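Local coordinates for protein metallo-beta-lactamase (Pseudomonas stutzeri, PDB 4ZEJ) that binds two zinc ions and probably hydrolyses the amide bond of beta-lactam antibiotics, as class B beta-lactamases do, at residues A43-T48 and H60-N65. Numbering follows the deposited sequence.
Sequences AFIVDT and HWIRKN
Trp61 O, the carbonyl just ahead of Ile62, the residue that packs against Ala43 and Ile45, is gripped twice by Asn65. The backbone Asn65 N reaches it at 3.2 Å as the helix makes its last turn, and the side-chain amide adds a shorter, fairly straight bond, Asn65 ND2 to Trp61 O at 2.8 Å with an N-H...O angle of 162°. The two donors come from opposite faces of the carbonyl plane, and the acceptor lies close to the plane of the Asn65 amide. The same ND2 sits over one face of the Trp61 ring, 3.4 Å above its plane and offset toward the rim. Asn65 is the first residue to leave helical geometry, and its side-chain bond links that residue back to the final turn.

Across the contact everything is apolar, and of the residues 60-65, Ile62 alone touches the strand segment, with two branches. Its CG2, anti to the backbone N, meets the methyl of Ala43 (Ile62 CG2 to Ala43 CB, 3.7 Å). The other branch, extended at chi2 (168°), carries the terminal methyl on to Ile45, where Ile62 CD1 touches Ile45 CG1 at 3.8 Å and Ile45 CD1 at the same distance. These two isoleucines cross at a slant. All three residues are buried.

Ala43 and Ile45 are alternate residues of strand 42-46; the CB of Ala43 faces the helix, while Ile45 gets there through CG1 and CD1. Phe44, between them, points away and packs on Val125. Here the helix of a beta-alpha-beta unit, 52-64, packs against its first strand. Strand 68-73 completes the unit, pairing in parallel with 42-46 through bonds such as Ile45 with Gly71; strand 30-39 lies antiparallel along the other edge, and Trp61 meets Phe16 of strand 15-24 edge-to-face.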
loop_
_atom_site.group_PDB
_atom_site.type_symbol
_atom_site.label_atom_id
_atom_site.label_comp_id
_atom_site.label_asym_id
_atom_site.label_seq_id
_atom_site.Cartn_x
_atom_site.Cartn_y
_atom_site.Cartn_z
ATOM N N ALA A 43 9.802 10.429 -8.839
ATOM C CA ALA A 43 9.335 9.740 -7.631
ATOM C C ALA A 43 7.850 9.431 -7.755
ATOM O O ALA A 43 7.094 10.185 -8.363
ATOM C CB ALA A 43 9.575 10.586 -6.387
ATOM N N PHE A 44 7.442 8.313 -7.172
ATOM C CA PHE A 44 6.049 7.935 -7.102
ATOM C C PHE A 44 5.777 7.365 -5.714
ATOM O O PHE A 44 6.589 6.596 -5.174
ATOM C CB PHE A 44 5.705 6.918 -8.193
ATOM C CG PHE A 44 4.246 6.876 -8.542
ATOM C CD1 PHE A 44 3.730 7.710 -9.530
ATOM C CD2 PHE A 44 3.385 6.014 -7.888
ATOM C CE1 PHE A 44 2.378 7.680 -9.856
ATOM C CE2 PHE A 44 2.028 5.982 -8.206
ATOM C CZ PHE A 44 1.532 6.814 -9.193
ATOM N N ILE A 45 4.636 7.751 -5.142
ATOM C CA ILE A 45 4.258 7.332 -3.799
ATOM C C ILE A 45 3.329 6.116 -3.879
ATOM O O ILE A 45 2.350 6.150 -4.608
ATOM C CB ILE A 45 3.567 8.505 -3.035
ATOM C CG1 ILE A 45 4.575 9.639 -2.772
ATOM C CG2 ILE A 45 2.971 8.025 -1.719
ATOM C CD1 ILE A 45 3.947 10.970 -2.422
ATOM N N VAL A 46 3.635 5.053 -3.129
ATOM C CA VAL A 46 2.754 3.892 -2.997
ATOM C C VAL A 46 2.161 3.957 -1.587
ATOM O O VAL A 46 2.864 3.713 -0.594
ATOM C CB VAL A 46 3.482 2.539 -3.241
ATOM C CG1 VAL A 46 2.502 1.376 -3.133
ATOM C CG2 VAL A 46 4.166 2.530 -4.610
ATOM N N ASP A 47 0.875 4.307 -1.535
ATOM C CA ASP A 47 0.101 4.588 -0.322
ATOM C C ASP A 47 0.536 5.846 0.432
ATOM O O ASP A 47 1.714 6.109 0.612
ATOM C CB ASP A 47 0.041 3.373 0.599
ATOM C CG ASP A 47 -0.819 2.263 0.029
ATOM O OD1 ASP A 47 -1.835 2.563 -0.636
ATOM O OD2 ASP A 47 -0.519 1.086 0.299
ATOM N N THR A 48 -0.444 6.632 0.865
ATOM C CA THR A 48 -0.155 7.855 1.567
ATOM C C THR A 48 0.157 7.552 3.025
ATOM O O THR A 48 -0.245 6.498 3.548
ATOM C CB THR A 48 -1.302 8.883 1.509
ATOM O OG1 THR A 48 -2.385 8.490 2.362
ATOM C CG2 THR A 48 -1.800 9.080 0.088
ATOM N N HIS A 60 7.480 17.130 0.990
ATOM C CA HIS A 60 8.599 18.052 1.180
ATOM C C HIS A 60 9.946 17.358 1.043
ATOM O O HIS A 60 10.864 17.922 0.461
ATOM C CB HIS A 60 8.510 18.752 2.542
ATOM C CG HIS A 60 7.483 19.829 2.594
ATOM N ND1 HIS A 60 7.546 20.880 3.483
ATOM C CD2 HIS A 60 6.392 20.056 1.822
ATOM C CE1 HIS A 60 6.528 21.693 3.271
ATOM N NE2 HIS A 60 5.810 21.209 2.275
ATOM N N TRP A 61 10.060 16.142 1.578
ATOM C CA TRP A 61 11.293 15.370 1.470
ATOM C C TRP A 61 11.614 15.034 0.009
ATOM O O TRP A 61 12.767 15.173 -0.423
ATOM C CB TRP A 61 11.218 14.098 2.331
ATOM C CG TRP A 61 12.439 13.193 2.247
ATOM C CD1 TRP A 61 13.558 13.249 3.025
ATOM C CD2 TRP A 61 12.630 12.091 1.350
ATOM N NE1 TRP A 61 14.440 12.260 2.661
ATOM C CE2 TRP A 61 13.896 11.533 1.635
ATOM C CE3 TRP A 61 11.865 11.536 0.315
ATOM C CZ2 TRP A 61 14.412 10.442 0.925
ATOM C CZ3 TRP A 61 12.379 10.447 -0.393
ATOM C CH2 TRP A 61 13.641 9.908 -0.077
ATOM N N ILE A 62 10.594 14.619 -0.739
ATOM C CA ILE A 62 10.744 14.263 -2.152
ATOM C C ILE A 62 11.260 15.473 -2.955
ATOM O O ILE A 62 12.217 15.357 -3.741
ATOM C CB ILE A 62 9.406 13.726 -2.730
ATOM C CG1 ILE A 62 9.096 12.353 -2.125
ATOM C CG2 ILE A 62 9.455 13.592 -4.249
ATOM C CD1 ILE A 62 7.692 11.853 -2.375
ATOM N N ARG A 63 10.621 16.622 -2.741
ATOM C CA ARG A 63 10.997 17.883 -3.427
ATOM C C ARG A 63 12.359 18.424 -2.996
ATOM O O ARG A 63 13.139 18.899 -3.845
ATOM C CB ARG A 63 9.921 18.969 -3.226
ATOM C CG ARG A 63 8.854 19.045 -4.308
ATOM C CD ARG A 63 7.874 17.902 -4.285
ATOM N NE ARG A 63 6.864 17.977 -5.355
ATOM C CZ ARG A 63 5.642 18.520 -5.271
ATOM N NH1 ARG A 63 5.201 19.112 -4.165
ATOM N NH2 ARG A 63 4.842 18.481 -6.330
ATOM N N LYS A 64 12.639 18.380 -1.692
ATOM C CA LYS A 64 13.948 18.788 -1.148
ATOM C C LYS A 64 15.108 18.069 -1.843
ATOM O O LYS A 64 16.140 18.678 -2.127
ATOM C CB LYS A 64 14.034 18.510 0.356
ATOM C CG LYS A 64 14.812 19.545 1.169
ATOM C CD LYS A 64 14.236 19.683 2.583
ATOM C CE LYS A 64 12.834 20.303 2.546
ATOM N NZ LYS A 64 12.250 20.633 3.872
ATOM N N ASN A 65 14.913 16.777 -2.105
ATOM C CA ASN A 65 15.912 15.923 -2.764
ATOM C C ASN A 65 15.909 15.963 -4.299
ATOM O O ASN A 65 16.620 15.181 -4.945
ATOM C CB ASN A 65 15.780 14.491 -2.244
ATOM C CG ASN A 65 16.303 14.360 -0.834
ATOM O OD1 ASN A 65 17.519 14.268 -0.624
ATOM N ND2 ASN A 65 15.408 14.416 0.142
#